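Local coordinates for thioredoxin-like fold domain-containing protein (Paracoccus denitrificans, PDB 3DML) that probably carries out thiol-disulfide exchange in the periplasm, as a thioredoxin-like oxidoreductase serving chemotrophic sulfur oxidation, at residues 22-27 and 35-40; 39-44 and 55-60. One frame throughout, in Å; residues are numbered along the deposited sequence.

Contact 1: residues 22-27 and 35-40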
ATOM      1  N   LEU A  22      -5.221   0.797  -2.127  1.00 13.89           N
ATOM      2  CA  LEU A  22      -3.906   0.734  -1.499  1.00 13.51           C
ATOM      3  C   LEU A  22      -2.839   0.874  -2.560  1.00 13.66           C
ATOM      4  O   LEU A  22      -2.685  -0.004  -3.407  1.00 14.35           O
ATOM      5  CB  LEU A  22      -3.703  -0.600  -0.785  1.00 13.15           C
ATOM      6  CG  LEU A  22      -2.521  -0.701   0.179  1.00 12.79           C
ATOM      7  CD1 LEU A  22      -2.712   0.189   1.422  1.00 13.07           C
ATOM      8  CD2 LEU A  22      -2.456  -2.136   0.612  1.00 13.83           C
ATOM      9  N   LEU A  23      -2.098   1.968  -2.505  1.00 13.34           N
ATOM     10  CA  LEU A  23      -0.973   2.164  -3.390  1.00 14.13           C
ATOM     11  C   LEU A  23       0.245   1.525  -2.776  1.00 14.79           C
ATOM     12  O   LEU A  23       0.578   1.783  -1.605  1.00 15.02           O
ATOM     13  CB  LEU A  23      -0.695   3.653  -3.577  1.00 14.21           C
ATOM     14  CG  LEU A  23      -1.823   4.475  -4.160  1.00 16.33           C
ATOM     15  CD1 LEU A  23      -1.342   5.924  -4.276  1.00 19.26           C
ATOM     16  CD2 LEU A  23      -2.239   3.926  -5.517  1.00 17.95           C
HETATM   17  N   MSE A  24       0.915   0.705  -3.564  1.00 13.32           N
HETATM   18  CA  MSE A  24       2.148   0.102  -3.126  0.50 13.42           C
HETATM   19  C   MSE A  24       3.295   0.677  -3.942  1.00 13.60           C
HETATM   20  O   MSE A  24       3.340   0.501  -5.167  1.00 13.62           O
HETATM   21  CB  MSE A  24       2.078  -1.404  -3.303  0.50 13.49           C
HETATM   22  CG  MSE A  24       3.403  -2.057  -3.050  0.50 13.43           C
HETATM   23 SE   MSE A  24       3.351  -3.954  -3.389  0.50 15.56          SE
HETATM   24  CE  MSE A  24       5.035  -4.302  -2.484  0.50  9.59           C
ATOM     25  N   PHE A  25       4.212   1.360  -3.263  1.00 12.23           N
ATOM     26  CA  PHE A  25       5.350   1.980  -3.915  1.00 11.59           C
ATOM     27  C   PHE A  25       6.560   1.073  -3.861  1.00 12.68           C
ATOM     28  O   PHE A  25       6.953   0.616  -2.781  1.00 12.16           O
ATOM     29  CB  PHE A  25       5.646   3.355  -3.300  1.00 11.52           C
ATOM     30  CG  PHE A  25       4.622   4.381  -3.645  1.00 10.78           C
ATOM     31  CD1 PHE A  25       4.777   5.174  -4.783  1.00 10.87           C
ATOM     32  CD2 PHE A  25       3.478   4.537  -2.856  1.00  9.82           C
ATOM     33  CE1 PHE A  25       3.812   6.132  -5.107  1.00 10.81           C
ATOM     34  CE2 PHE A  25       2.510   5.485  -3.170  1.00 10.20           C
ATOM     35  CZ  PHE A  25       2.657   6.286  -4.297  1.00  9.62           C
ATOM     36  N   GLU A  26       7.139   0.831  -5.036  1.00 13.21           N
ATOM     37  CA  GLU A  26       8.259  -0.105  -5.217  0.50 14.20           C
ATOM     38  C   GLU A  26       9.440   0.549  -5.915  1.00 14.70           C
ATOM     39  O   GLU A  26       9.334   1.678  -6.398  1.00 14.34           O
ATOM     40  CB  GLU A  26       7.812  -1.270  -6.100  0.50 14.77           C
ATOM     41  CG  GLU A  26       6.656  -2.066  -5.570  0.50 13.74           C
ATOM     42  CD  GLU A  26       6.654  -3.473  -6.124  0.50 15.29           C
ATOM     43  OE1 GLU A  26       6.279  -4.398  -5.381  0.50 15.84           O
ATOM     44  OE2 GLU A  26       7.034  -3.654  -7.300  0.50 16.17           O
ATOM     45  N   GLN A  27      10.573  -0.156  -5.965  1.00 15.47           N
ATOM     46  CA  GLN A  27      11.711   0.246  -6.791  1.00 15.96           C
ATOM     47  C   GLN A  27      12.500  -1.005  -7.143  1.00 17.39           C
ATOM     48  O   GLN A  27      12.334  -2.035  -6.480  1.00 15.80           O
ATOM     49  CB  GLN A  27      12.617   1.248  -6.072  1.00 16.87           C
ATOM     50  CG  GLN A  27      13.408   0.709  -4.855  1.00 16.91           C
ATOM     51  CD  GLN A  27      14.224   1.811  -4.227  1.00 19.51           C
ATOM     52  OE1 GLN A  27      15.089   2.403  -4.886  1.00 19.14           O
ATOM     53  NE2 GLN A  27      13.949   2.116  -2.952  1.00 19.18           N
ATOM     54  N   ARG A  35       9.418  -9.758  -1.305  1.00 12.53           N
ATOM     55  CA  ARG A  35       8.809 -10.594  -0.264  1.00 12.93           C
ATOM     56  C   ARG A  35       7.311 -10.404  -0.146  1.00 12.38           C
ATOM     57  O   ARG A  35       6.571 -11.370  -0.038  1.00 12.51           O
ATOM     58  CB  ARG A  35       9.427 -10.356   1.101  1.00 13.23           C
ATOM     59  CG  ARG A  35      10.806 -10.945   1.249  1.00 15.15           C
ATOM     60  CD  ARG A  35      11.174 -10.894   2.743  1.00 16.59           C
ATOM     61  NE  ARG A  35      12.581 -11.197   2.959  1.00 21.44           N
ATOM     62  CZ  ARG A  35      13.171 -11.120   4.144  1.00 22.22           C
ATOM     63  NH1 ARG A  35      12.470 -10.752   5.208  1.00 22.91           N
ATOM     64  NH2 ARG A  35      14.454 -11.411   4.257  1.00 23.18           N
ATOM     65  N   TRP A  36       6.854  -9.161  -0.201  1.00 12.88           N
ATOM     66  CA  TRP A  36       5.419  -8.887  -0.108  1.00 12.97           C
ATOM     67  C   TRP A  36       4.706  -9.468  -1.333  1.00 13.64           C
ATOM     68  O   TRP A  36       3.612 -10.051  -1.204  1.00 12.73           O
ATOM     69  CB  TRP A  36       5.160  -7.383  -0.057  1.00 12.39           C
ATOM     70  CG  TRP A  36       3.714  -7.039   0.248  1.00 11.58           C
ATOM     71  CD1 TRP A  36       3.154  -6.900   1.473  1.00 11.95           C
ATOM     72  CD2 TRP A  36       2.673  -6.805  -0.700  1.00 13.53           C
ATOM     73  NE1 TRP A  36       1.825  -6.570   1.361  1.00 12.67           N
ATOM     74  CE2 TRP A  36       1.506  -6.495   0.030  1.00 12.82           C
ATOM     75  CE3 TRP A  36       2.617  -6.804  -2.099  1.00 13.99           C
ATOM     76  CZ2 TRP A  36       0.284  -6.195  -0.591  1.00 14.28           C
ATOM     77  CZ3 TRP A  36       1.382  -6.499  -2.724  1.00 14.52           C
ATOM     78  CH2 TRP A  36       0.240  -6.218  -1.957  1.00 13.45           C
ATOM     79  N   ASP A  37       5.315  -9.271  -2.506  1.00 14.44           N
ATOM     80  CA  ASP A  37       4.782  -9.825  -3.778  1.00 17.22           C
ATOM     81  C   ASP A  37       4.632 -11.348  -3.731  1.00 17.38           C
ATOM     82  O   ASP A  37       3.680 -11.884  -4.271  1.00 18.68           O
ATOM     83  CB  ASP A  37       5.646  -9.437  -4.992  1.00 17.68           C
ATOM     84  CG  ASP A  37       5.564  -7.958  -5.344  1.00 19.97           C
ATOM     85  OD1 ASP A  37       4.601  -7.251  -4.971  1.00 21.35           O
ATOM     86  OD2 ASP A  37       6.503  -7.482  -6.010  1.00 26.59           O
ATOM     87  N   ALA A  38       5.562 -12.041  -3.086  1.00 17.60           N
ATOM     88  CA  ALA A  38       5.487 -13.493  -2.943  1.00 17.96           C
ATOM     89  C   ALA A  38       4.524 -13.930  -1.843  1.00 18.86           C
ATOM     90  O   ALA A  38       3.877 -14.972  -1.966  1.00 19.24           O
ATOM     91  CB  ALA A  38       6.865 -14.072  -2.663  1.00 17.82           C
ATOM     92  N   GLU A  39       4.449 -13.163  -0.757  1.00 17.51           N
ATOM     93  CA  GLU A  39       3.774 -13.626   0.447  1.00 17.77           C
ATOM     94  C   GLU A  39       2.346 -13.136   0.567  1.00 17.45           C
ATOM     95  O   GLU A  39       1.438 -13.926   0.874  1.00 18.85           O
ATOM     96  CB  GLU A  39       4.550 -13.218   1.701  1.00 17.56           C
ATOM     97  CG  GLU A  39       5.850 -13.966   1.820  1.00 20.93           C
ATOM     98  CD  GLU A  39       6.807 -13.423   2.859  1.00 24.45           C
ATOM     99  OE1 GLU A  39       6.418 -12.613   3.750  1.00 24.73           O
ATOM    100  OE2 GLU A  39       7.983 -13.849   2.779  1.00 26.63           O
ATOM    101  N   ILE A  40       2.148 -11.835   0.369  1.00 15.17           N
ATOM    102  CA  ILE A  40       0.834 -11.233   0.555  1.00 13.27           C
ATOM    103  C   ILE A  40       0.081 -11.100  -0.781  1.00 13.45           C
ATOM    104  O   ILE A  40      -1.115 -11.424  -0.859  1.00 12.72           O
ATOM    105  CB  ILE A  40       0.927  -9.835   1.224  1.00 13.16           C
ATOM    106  CG1 ILE A  40       1.507  -9.906   2.659  1.00 12.91           C
ATOM    107  CG2 ILE A  40      -0.427  -9.120   1.193  1.00 11.32           C
ATOM    108  CD1 ILE A  40       0.665 -10.690   3.616  1.00 11.67           C
TER
HETATM  109  O   HOH W   1       6.049  -6.194  -8.864  1.00 53.06           O
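Met-24, present as selenomethionine, meets Trp-36 in the apolar half of this contact. Its CG is anti to the backbone N (chi1 172°) and the chain beyond is extended, which carries the selenium from strand 22-26 across to the benzo ring of the indole. SE lies 3.8 Å from the centroid of that six-membered ring and 38° off its normal, an oblique Met-aromatic contact, while the methyl CE runs on past Trp-36 CE3 at 3.5 Å. The two side chains slide by each other in opposite directions and so bridge axes that come no closer than 11.7 Å. Met-24 has a second conformer, so the finest detail here is doubtful. Phe-80, Tyr-95 and Phe-101 also meet the indole.

The polar half pairs two acids. Glu-26 brings OE1 to 3.2 Å from Asp-37 OD2, the side chains coming from opposite directions with their carboxylate planes 46° apart. Both atoms are acceptors, and no hydrogen bond joins them. A water donates to Glu-26 OE2 (3.1 Å) and Asp-37 OD2 (3.2 Å) instead. Asp-37 OD1 makes a salt bridge to Arg-57 NH2; Arg-57 NE forms a long, weak ion pair with Glu-26 OE1. Apolar packing thus joins strand and helix directly, whereas the closeness of the acids, doubtful because Glu-26 has two conformers, is probably eased by the water and by Arg-57, chiefly through Asp-37.

Contact 2: residues 39-44 and 55-60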
ATOM      1  N   GLU A  39       4.449 -13.163  -0.757  1.00 17.51           N
ATOM      2  CA  GLU A  39       3.774 -13.626   0.447  1.00 17.77           C
ATOM      3  C   GLU A  39       2.346 -13.136   0.567  1.00 17.45           C
ATOM      4  O   GLU A  39       1.438 -13.926   0.874  1.00 18.85           O
ATOM      5  CB  GLU A  39       4.550 -13.218   1.701  1.00 17.56           C
ATOM      6  CG  GLU A  39       5.850 -13.966   1.820  1.00 20.93           C
ATOM      7  CD  GLU A  39       6.807 -13.423   2.859  1.00 24.45           C
ATOM      8  OE1 GLU A  39       6.418 -12.613   3.750  1.00 24.73           O
ATOM      9  OE2 GLU A  39       7.983 -13.849   2.779  1.00 26.63           O
ATOM     10  N   ILE A  40       2.148 -11.835   0.369  1.00 15.17           N
ATOM     11  CA  ILE A  40       0.834 -11.233   0.555  1.00 13.27           C
ATOM     12  C   ILE A  40       0.081 -11.100  -0.781  1.00 13.45           C
ATOM     13  O   ILE A  40      -1.115 -11.424  -0.859  1.00 12.72           O
ATOM     14  CB  ILE A  40       0.927  -9.835   1.224  1.00 13.16           C
ATOM     15  CG1 ILE A  40       1.507  -9.906   2.659  1.00 12.91           C
ATOM     16  CG2 ILE A  40      -0.427  -9.120   1.193  1.00 11.32           C
ATOM     17  CD1 ILE A  40       0.665 -10.690   3.616  1.00 11.67           C
ATOM     18  N   ALA A  41       0.759 -10.603  -1.814  1.00 12.50           N
ATOM     19  CA  ALA A  41       0.092 -10.272  -3.090  1.00 13.21           C
ATOM     20  C   ALA A  41      -0.859 -11.373  -3.632  1.00 13.72           C
ATOM     21  O   ALA A  41      -1.966 -11.068  -4.029  1.00 13.80           O
ATOM     22  CB  ALA A  41       1.112  -9.868  -4.170  1.00 12.62           C
ATOM     23  N   PRO A  42      -0.420 -12.647  -3.651  1.00 15.15           N
ATOM     24  CA  PRO A  42      -1.331 -13.688  -4.168  1.00 16.06           C
ATOM     25  C   PRO A  42      -2.649 -13.804  -3.361  1.00 15.86           C
ATOM     26  O   PRO A  42      -3.724 -13.982  -3.956  1.00 16.22           O
ATOM     27  CB  PRO A  42      -0.502 -14.977  -4.050  1.00 16.89           C
ATOM     28  CG  PRO A  42       0.959 -14.522  -3.919  1.00 17.49           C
ATOM     29  CD  PRO A  42       0.874 -13.200  -3.196  1.00 15.30           C
ATOM     30  N   GLN A  43      -2.590 -13.683  -2.030  1.00 14.75           N
ATOM     31  CA  GLN A  43      -3.794 -13.783  -1.189  1.00 15.08           C
ATOM     32  C   GLN A  43      -4.618 -12.512  -1.240  1.00 13.93           C
ATOM     33  O   GLN A  43      -5.833 -12.540  -1.079  1.00 13.70           O
ATOM     34  CB  GLN A  43      -3.407 -13.972   0.294  1.00 16.32           C
ATOM     35  CG  GLN A  43      -2.331 -14.976   0.525  1.00 19.07           C
ATOM     36  CD  GLN A  43      -1.926 -15.041   1.986  1.00 21.21           C
ATOM     37  OE1 GLN A  43      -0.937 -14.403   2.412  1.00 20.17           O
ATOM     38  NE2 GLN A  43      -2.685 -15.808   2.768  1.00 17.88           N
ATOM     39  N   TYR A  44      -3.945 -11.382  -1.430  1.00 11.94           N
ATOM     40  CA  TYR A  44      -4.550 -10.091  -1.184  1.00 12.01           C
ATOM     41  C   TYR A  44      -5.946  -9.844  -1.813  1.00 11.57           C
ATOM     42  O   TYR A  44      -6.895  -9.541  -1.095  1.00 12.39           O
ATOM     43  CB  TYR A  44      -3.535  -8.967  -1.527  1.00 11.78           C
ATOM     44  CG  TYR A  44      -3.992  -7.629  -1.030  1.00 11.76           C
ATOM     45  CD1 TYR A  44      -3.818  -7.261   0.304  1.00 14.81           C
ATOM     46  CD2 TYR A  44      -4.614  -6.723  -1.895  1.00 12.28           C
ATOM     47  CE1 TYR A  44      -4.252  -6.027   0.774  1.00 13.17           C
ATOM     48  CE2 TYR A  44      -5.053  -5.495  -1.451  1.00 12.73           C
ATOM     49  CZ  TYR A  44      -4.865  -5.138  -0.112  1.00 12.36           C
ATOM     50  OH  TYR A  44      -5.302  -3.912   0.346  1.00 13.73           O
ATOM     51  N   VAL A  55      -5.128  -3.133  -4.408  1.00 13.87           N
ATOM     52  CA  VAL A  55      -3.743  -2.651  -4.513  1.00 15.63           C
ATOM     53  C   VAL A  55      -3.400  -2.208  -5.939  1.00 16.18           C
ATOM     54  O   VAL A  55      -3.892  -2.793  -6.919  1.00 16.30           O
ATOM     55  CB  VAL A  55      -2.710  -3.703  -3.970  1.00 16.02           C
ATOM     56  CG1 VAL A  55      -2.712  -4.983  -4.810  1.00 18.02           C
ATOM     57  CG2 VAL A  55      -1.298  -3.137  -3.892  1.00 18.32           C
ATOM     58  N   GLN A  56      -2.602  -1.146  -6.026  1.00 16.31           N
ATOM     59  CA  GLN A  56      -2.055  -0.668  -7.293  0.50 16.77           C
ATOM     60  C   GLN A  56      -0.574  -0.358  -7.051  1.00 16.71           C
ATOM     61  O   GLN A  56      -0.219   0.357  -6.109  1.00 17.31           O
ATOM     62  CB  GLN A  56      -2.808   0.578  -7.769  0.50 17.26           C
ATOM     63  CG  GLN A  56      -4.344   0.577  -7.512  0.50 18.73           C
ATOM     64  CD  GLN A  56      -5.161  -0.433  -8.346  0.50 20.44           C
ATOM     65  OE1 GLN A  56      -4.752  -0.889  -9.431  0.50 19.02           O
ATOM     66  NE2 GLN A  56      -6.348  -0.773  -7.828  0.50 21.08           N
ATOM     67  N   ARG A  57       0.307  -0.935  -7.861  1.00 15.79           N
ATOM     68  CA  ARG A  57       1.723  -0.708  -7.673  1.00 15.80           C
ATOM     69  C   ARG A  57       2.188   0.505  -8.466  1.00 15.53           C
ATOM     70  O   ARG A  57       1.706   0.748  -9.586  1.00 14.97           O
ATOM     71  CB  ARG A  57       2.526  -1.914  -8.141  1.00 16.58           C
ATOM     72  CG  ARG A  57       2.256  -3.192  -7.365  1.00 16.80           C
ATOM     73  CD  ARG A  57       3.227  -4.266  -7.839  1.00 22.13           C
ATOM     74  NE  ARG A  57       3.167  -5.497  -7.041  1.00 20.03           N
ATOM     75  CZ  ARG A  57       2.130  -6.315  -7.113  1.00 22.06           C
ATOM     76  NH1 ARG A  57       1.116  -5.979  -7.903  1.00 20.63           N
ATOM     77  NH2 ARG A  57       2.090  -7.445  -6.402  1.00 20.06           N
ATOM     78  N   LEU A  58       3.158   1.221  -7.911  1.00 14.03           N
ATOM     79  CA  LEU A  58       3.768   2.361  -8.577  1.00 13.57           C
ATOM     80  C   LEU A  58       5.232   2.353  -8.204  1.00 13.72           C
ATOM     81  O   LEU A  58       5.619   1.731  -7.213  1.00 14.76           O
ATOM     82  CB  LEU A  58       3.135   3.681  -8.104  1.00 13.08           C
ATOM     83  CG  LEU A  58       1.643   3.893  -8.358  1.00 14.17           C
ATOM     84  CD1 LEU A  58       1.153   5.110  -7.583  1.00 15.69           C
ATOM     85  CD2 LEU A  58       1.366   4.068  -9.871  1.00 13.15           C
ATOM     86  N   GLN A  59       6.038   3.049  -9.007  1.00 13.31           N
ATOM     87  CA  GLN A  59       7.447   3.181  -8.756  1.00 13.73           C
ATOM     88  C   GLN A  59       7.680   4.439  -7.955  1.00 13.76           C
ATOM     89  O   GLN A  59       7.167   5.512  -8.294  1.00 12.74           O
ATOM     90  CB  GLN A  59       8.229   3.278 -10.074  1.00 14.56           C
ATOM     91  CG  GLN A  59       8.247   1.984 -10.863  1.00 17.83           C
ATOM     92  CD  GLN A  59       9.108   0.974 -10.170  1.00 21.90           C
ATOM     93  OE1 GLN A  59      10.252   1.264  -9.816  1.00 22.90           O
ATOM     94  NE2 GLN A  59       8.556  -0.195  -9.917  1.00 24.36           N
HETATM   95  N   MSE A  60       8.478   4.315  -6.896  1.00 13.81           N
HETATM   96  CA  MSE A  60       8.762   5.450  -6.027  1.00 14.63           C
HETATM   97  C   MSE A  60       9.321   6.649  -6.793  1.00 15.26           C
HETATM   98  O   MSE A  60       8.986   7.791  -6.471  1.00 15.18           O
HETATM   99  CB  MSE A  60       9.787   5.066  -4.949  1.00 13.35           C
HETATM  100  CG  MSE A  60      10.213   6.291  -4.122  1.00 15.63           C
HETATM  101 SE   MSE A  60      11.434   5.787  -2.664  1.00 22.29          SE
HETATM  102  CE  MSE A  60      12.967   5.292  -3.721  1.00 16.27           C
TER
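Val-55, at the start of strand 55-59, packs against the ring of Tyr-44, in the loop that follows helix 31-39. Val-55 CB comes to 3.9 Å from Tyr-44 CE2, and its CG1 methyl lies the same distance, 3.9 Å, from Tyr-44 CD2. The backbone N of Val-55 approaches CE2 as well, at 3.8 Å and obliquely to the ring, with no hydrogen bond across the contact. With CG anti to the backbone N (chi1 -168°), the ring of Tyr-44 lies alongside Val-55, where it also touches Leu-22, and the hydroxyl is hydrogen-bonded to Ala-53 O. Replacing Tyr-44 by an alanine removes both ring and hydroxyl, which would probably open a gap beside Val-55 and leave the Ala-53 carbonyl without this partner.

Gln-56 gives its backbone to strand 20-26, through hydrogen bonds with Leu-22 and Met-24. Arg-57 then sends its side chain back to the loop. It is extended from CG to NE, and a bend at the last torsion (chi4 71°) turns the guanidinium so that Ala-41 CB meets its edge, near its plane, 3.4 Å from NH2. This is packing of a methyl against a charged group whose main polar partner is Asp-37. Leu-58 resumes the backbone bonding, to Met-24 and Glu-26.

The arrangement is that of the N-terminal beta-alpha-beta crossover of the thioredoxin fold: the loop leaving the helix lies against the second of two parallel neighbouring strands, which forms one edge of the sheet within the chain.

In the fold
From the N terminus, the chain runs along strand 20-26, passes Cys-30 and Cys-33 at the start of helix 31-39, and contact 1 closes this first loop by laying the helix back on the strand. Contact 2 starts where contact 1 stops, sharing Glu-39 and Ile-40, and closes the next loop, which includes helix 48-52, onto strand 55-59. The two therefore follow in series, overlapping by two residues, without nesting. Their outer segments meet in the sheet, where Met-24 N lies 2.8 Å from Gln-56 O, a probable hydrogen bond between parallel strands. Together they tie both strands of the crossover to its connecting segment.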